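Local coordinates for protein 2-hydroxyisobutanoyl-CoA mutase large subunit (Aquincola tertiaricarbonis, PDB 4R3U) that forms the substrate-binding subunit of a cobalamin-dependent mutase, which together with its small subunit interconverts 2-hydroxyisobutyryl-CoA and (S)-3-hydroxybutyryl-CoA, at residues Y216-I226 against L560-E569. Sequence-based numbering, arbitrary orientation.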
loop_
_atom_site.group_PDB
_atom_site.type_symbol
_atom_site.label_atom_id
_atom_site.label_comp_id
_atom_site.label_asym_id
_atom_site.label_seq_id
_atom_site.Cartn_x
_atom_site.Cartn_y
_atom_site.Cartn_z
ATOM N N TYR A 216 -2.887 -25.457 21.459
ATOM C CA TYR A 216 -1.814 -26.386 21.844
ATOM C C TYR A 216 -0.609 -26.226 20.914
ATOM O O TYR A 216 0.540 -26.254 21.354
ATOM C CB TYR A 216 -2.314 -27.844 21.854
ATOM C CG TYR A 216 -3.416 -28.091 22.859
ATOM C CD1 TYR A 216 -3.166 -28.040 24.229
ATOM C CD2 TYR A 216 -4.708 -28.394 22.444
ATOM C CE1 TYR A 216 -4.189 -28.240 25.160
ATOM C CE2 TYR A 216 -5.735 -28.609 23.366
ATOM C CZ TYR A 216 -5.475 -28.519 24.723
ATOM O OH TYR A 216 -6.491 -28.714 25.632
ATOM N N MET A 217 -0.901 -26.034 19.627
ATOM C CA MET A 217 0.042 -25.863 18.541
ATOM C C MET A 217 0.756 -24.495 18.620
ATOM O O MET A 217 1.981 -24.426 18.442
ATOM C CB MET A 217 -0.740 -25.906 17.210
ATOM C CG MET A 217 -1.034 -27.258 16.673
ATOM S SD MET A 217 -1.510 -27.059 14.931
ATOM C CE MET A 217 -2.149 -28.676 14.618
ATOM N N ALA A 218 -0.012 -23.403 18.804
ATOM C CA ALA A 218 0.535 -22.049 18.703
ATOM C C ALA A 218 0.114 -20.965 19.687
ATOM O O ALA A 218 0.989 -20.251 20.123
ATOM C CB ALA A 218 0.369 -21.533 17.274
ATOM N N GLN A 219 -1.191 -20.725 19.926
ATOM C CA GLN A 219 -1.559 -19.571 20.753
ATOM C C GLN A 219 -1.366 -19.702 22.279
ATOM O O GLN A 219 -1.195 -18.696 22.981
ATOM C CB GLN A 219 -2.881 -18.931 20.316
ATOM C CG GLN A 219 -3.214 -17.671 21.123
ATOM C CD GLN A 219 -4.208 -16.786 20.478
ATOM O OE1 GLN A 219 -3.919 -15.626 20.249
ATOM N NE2 GLN A 219 -5.404 -17.311 20.180
ATOM N N LYS A 220 -1.310 -20.957 22.760
ATOM C CA LYS A 220 -1.016 -21.337 24.146
ATOM C C LYS A 220 -2.060 -20.934 25.227
ATOM O O LYS A 220 -1.720 -20.762 26.408
ATOM C CB LYS A 220 0.437 -20.971 24.503
ATOM C CG LYS A 220 1.464 -21.345 23.435
ATOM C CD LYS A 220 1.601 -22.853 23.213
ATOM C CE LYS A 220 2.607 -23.179 22.154
ATOM N NZ LYS A 220 3.861 -23.683 22.747
ATOM N N GLU A 221 -3.340 -20.855 24.818
ATOM C CA GLU A 221 -4.446 -20.583 25.736
ATOM C C GLU A 221 -5.194 -21.884 25.929
ATOM O O GLU A 221 -5.881 -22.339 25.031
ATOM C CB GLU A 221 -5.391 -19.488 25.203
ATOM C CG GLU A 221 -4.686 -18.195 24.828
ATOM C CD GLU A 221 -5.524 -17.199 24.067
ATOM O OE1 GLU A 221 -6.720 -17.481 23.820
ATOM O OE2 GLU A 221 -4.976 -16.139 23.691
ATOM N N TYR A 222 -5.002 -22.528 27.064
ATOM C CA TYR A 222 -5.657 -23.803 27.367
ATOM C C TYR A 222 -5.941 -23.933 28.851
ATOM O O TYR A 222 -5.276 -23.295 29.673
ATOM C CB TYR A 222 -4.851 -25.009 26.842
ATOM C CG TYR A 222 -3.347 -24.881 26.922
ATOM C CD1 TYR A 222 -2.702 -24.750 28.151
ATOM C CD2 TYR A 222 -2.564 -24.913 25.774
ATOM C CE1 TYR A 222 -1.315 -24.640 28.232
ATOM C CE2 TYR A 222 -1.177 -24.797 25.843
ATOM C CZ TYR A 222 -0.554 -24.680 27.075
ATOM O OH TYR A 222 0.814 -24.572 27.159
ATOM N N ILE A 223 -6.952 -24.728 29.192
ATOM C CA ILE A 223 -7.358 -24.960 30.568
ATOM C C ILE A 223 -7.251 -26.456 30.865
ATOM O O ILE A 223 -6.507 -26.856 31.739
ATOM C CB ILE A 223 -8.790 -24.383 30.867
ATOM C CG1 ILE A 223 -8.912 -22.883 30.487
ATOM C CG2 ILE A 223 -9.153 -24.592 32.341
ATOM C CD1 ILE A 223 -10.326 -22.288 30.398
ATOM N N TYR A 224 -7.976 -27.270 30.111
ATOM C CA TYR A 224 -8.098 -28.713 30.289
ATOM C C TYR A 224 -7.254 -29.488 29.302
ATOM O O TYR A 224 -6.844 -28.914 28.281
ATOM C CB TYR A 224 -9.584 -29.112 30.095
ATOM C CG TYR A 224 -10.530 -28.226 30.874
ATOM C CD1 TYR A 224 -10.570 -28.272 32.272
ATOM C CD2 TYR A 224 -11.335 -27.285 30.223
ATOM C CE1 TYR A 224 -11.409 -27.432 32.998
ATOM C CE2 TYR A 224 -12.182 -26.440 30.942
ATOM C CZ TYR A 224 -12.219 -26.526 32.331
ATOM O OH TYR A 224 -13.043 -25.709 33.062
ATOM N N PRO A 225 -7.070 -30.812 29.537
ATOM C CA PRO A 225 -6.355 -31.641 28.550
ATOM C C PRO A 225 -7.085 -31.651 27.195
ATOM O O PRO A 225 -8.273 -31.302 27.123
ATOM C CB PRO A 225 -6.366 -33.040 29.201
ATOM C CG PRO A 225 -6.658 -32.820 30.648
ATOM C CD PRO A 225 -7.541 -31.631 30.680
ATOM N N ILE A 226 -6.377 -32.026 26.129
ATOM C CA ILE A 226 -6.858 -32.042 24.738
ATOM C C ILE A 226 -8.266 -32.631 24.539
ATOM O O ILE A 226 -9.132 -31.936 23.992
ATOM C CB ILE A 226 -5.810 -32.678 23.785
ATOM C CG1 ILE A 226 -4.391 -32.089 24.028
ATOM C CG2 ILE A 226 -6.258 -32.516 22.334
ATOM C CD1 ILE A 226 -3.320 -32.651 23.213
ATOM N N LEU A 560 -15.178 -27.583 36.673
ATOM C CA LEU A 560 -14.800 -28.572 35.659
ATOM C C LEU A 560 -13.360 -29.084 35.764
ATOM O O LEU A 560 -13.102 -30.220 35.348
ATOM C CB LEU A 560 -15.203 -28.157 34.234
ATOM C CG LEU A 560 -16.704 -27.910 33.984
ATOM C CD1 LEU A 560 -16.956 -27.553 32.529
ATOM C CD2 LEU A 560 -17.565 -29.135 34.354
ATOM N N LYS A 561 -12.441 -28.285 36.377
ATOM C CA LYS A 561 -11.048 -28.682 36.630
ATOM C C LYS A 561 -10.989 -29.884 37.613
ATOM O O LYS A 561 -10.104 -30.728 37.492
ATOM C CB LYS A 561 -10.239 -27.520 37.207
ATOM C CG LYS A 561 -9.680 -26.579 36.159
ATOM C CD LYS A 561 -9.021 -25.397 36.839
ATOM C CE LYS A 561 -8.356 -24.468 35.858
ATOM N NZ LYS A 561 -7.936 -23.201 36.509
ATOM N N GLY A 562 -11.955 -29.953 38.536
ATOM C CA GLY A 562 -12.113 -31.031 39.511
ATOM C C GLY A 562 -12.314 -32.415 38.915
ATOM O O GLY A 562 -11.901 -33.412 39.523
ATOM N N ILE A 563 -12.943 -32.494 37.714
ATOM C CA ILE A 563 -13.150 -33.776 37.008
ATOM C C ILE A 563 -12.193 -33.994 35.812
ATOM O O ILE A 563 -11.946 -35.137 35.428
ATOM C CB ILE A 563 -14.645 -34.067 36.640
ATOM C CG1 ILE A 563 -15.228 -33.029 35.660
ATOM C CG2 ILE A 563 -15.528 -34.238 37.886
ATOM C CD1 ILE A 563 -16.079 -33.646 34.582
ATOM N N TRP A 564 -11.692 -32.897 35.211
ATOM C CA TRP A 564 -10.844 -32.929 34.014
ATOM C C TRP A 564 -9.358 -32.667 34.231
ATOM O O TRP A 564 -8.529 -33.131 33.435
ATOM C CB TRP A 564 -11.387 -31.964 32.951
ATOM C CG TRP A 564 -12.635 -32.451 32.270
ATOM C CD1 TRP A 564 -13.078 -33.742 32.190
ATOM C CD2 TRP A 564 -13.584 -31.653 31.545
ATOM N NE1 TRP A 564 -14.241 -33.797 31.466
ATOM C CE2 TRP A 564 -14.578 -32.529 31.057
ATOM C CE3 TRP A 564 -13.687 -30.283 31.250
ATOM C CZ2 TRP A 564 -15.667 -32.075 30.287
ATOM C CZ3 TRP A 564 -14.773 -29.834 30.502
ATOM C CH2 TRP A 564 -15.754 -30.720 30.045
ATOM N N GLY A 565 -9.034 -31.907 35.271
ATOM C CA GLY A 565 -7.653 -31.528 35.540
ATOM C C GLY A 565 -7.245 -30.381 34.647
ATOM O O GLY A 565 -8.094 -29.710 34.060
ATOM N N THR A 566 -5.949 -30.127 34.553
ATOM C CA THR A 566 -5.414 -29.049 33.722
ATOM C C THR A 566 -4.346 -29.583 32.809
ATOM O O THR A 566 -3.755 -30.630 33.098
ATOM C CB THR A 566 -4.894 -27.890 34.576
ATOM O OG1 THR A 566 -3.817 -28.336 35.398
ATOM C CG2 THR A 566 -5.983 -27.253 35.426
ATOM N N TYR A 567 -4.091 -28.873 31.707
ATOM C CA TYR A 567 -3.066 -29.261 30.748
ATOM C C TYR A 567 -1.786 -28.455 31.031
ATOM O O TYR A 567 -1.856 -27.302 31.480
ATOM C CB TYR A 567 -3.575 -28.977 29.317
ATOM C CG TYR A 567 -2.588 -29.293 28.214
ATOM C CD1 TYR A 567 -2.520 -30.569 27.657
ATOM C CD2 TYR A 567 -1.722 -28.318 27.721
ATOM C CE1 TYR A 567 -1.618 -30.864 26.630
ATOM C CE2 TYR A 567 -0.793 -28.611 26.723
ATOM C CZ TYR A 567 -0.756 -29.881 26.165
ATOM O OH TYR A 567 0.129 -30.158 25.143
ATOM N N ARG A 568 -0.616 -29.067 30.725
ATOM C CA ARG A 568 0.724 -28.462 30.743
ATOM C C ARG A 568 1.593 -29.204 29.721
ATOM O O ARG A 568 1.436 -30.422 29.573
ATOM C CB ARG A 568 1.353 -28.438 32.151
ATOM C CG ARG A 568 2.795 -27.905 32.177
ATOM C CD ARG A 568 3.340 -27.551 33.543
ATOM N NE ARG A 568 2.771 -26.293 34.033
ATOM C CZ ARG A 568 3.237 -25.080 33.749
ATOM N NH1 ARG A 568 2.651 -24.007 34.253
ATOM N NH2 ARG A 568 4.282 -24.933 32.935
ATOM N N GLU A 569 2.486 -28.473 29.002
ATOM C CA GLU A 569 3.404 -29.055 28.014
ATOM C C GLU A 569 4.563 -29.751 28.728
ATOM O O GLU A 569 4.948 -30.864 28.365
ATOM C CB GLU A 569 3.953 -27.994 27.033
ATOM C CG GLU A 569 2.958 -26.956 26.536
ATOM C CD GLU A 569 3.422 -26.105 25.363
ATOM O OE1 GLU A 569 3.739 -24.908 25.559
ATOM O OE2 GLU A 569 3.542 -26.665 24.252
#
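An aromatic cluster of Tyr-216, Tyr-222 and Tyr-567 joins helix 213-219 and the loop after it to the C-terminal tail. Tyr-567 lays one ring face over the edge of Tyr-216, its CG swung to the side away from its own nitrogen (chi1 178°) and its CE2 lying 3.5 Å from Tyr-216 CD1. Its own edge points CD2 at the centre of the Tyr-222 face, a second T-shaped pair with centroids 4.8 Å apart. A leucine in place of Tyr-567 has no ring for either edge-to-face pair and would probably open a gap between Tyr-216 and Tyr-222. The tail is fixed alongside by Tyr-567 N, which donates to Ile-223 O at 3.1 Å from above the carbonyl plane. Further along, the edge of Trp-564 meets a face of Tyr-224, Trp-564 CE3 lying 3.8 Å from Tyr-224 CG, while Ile-223 CG2 covers the opposite face; Tyr-224 OH bonds to Val-557 O. At the other end, Lys-220 NZ forms a salt bridge with the poorly ordered Glu-569 (OE1, 3.1 Å) and another with Asp-30 of the small subunit, close to the bound cobalamin. The contact thus ties the loop between helices 213-219 and 226-243 to the end of helix 553-564, beside helices 446-451 and 518-532.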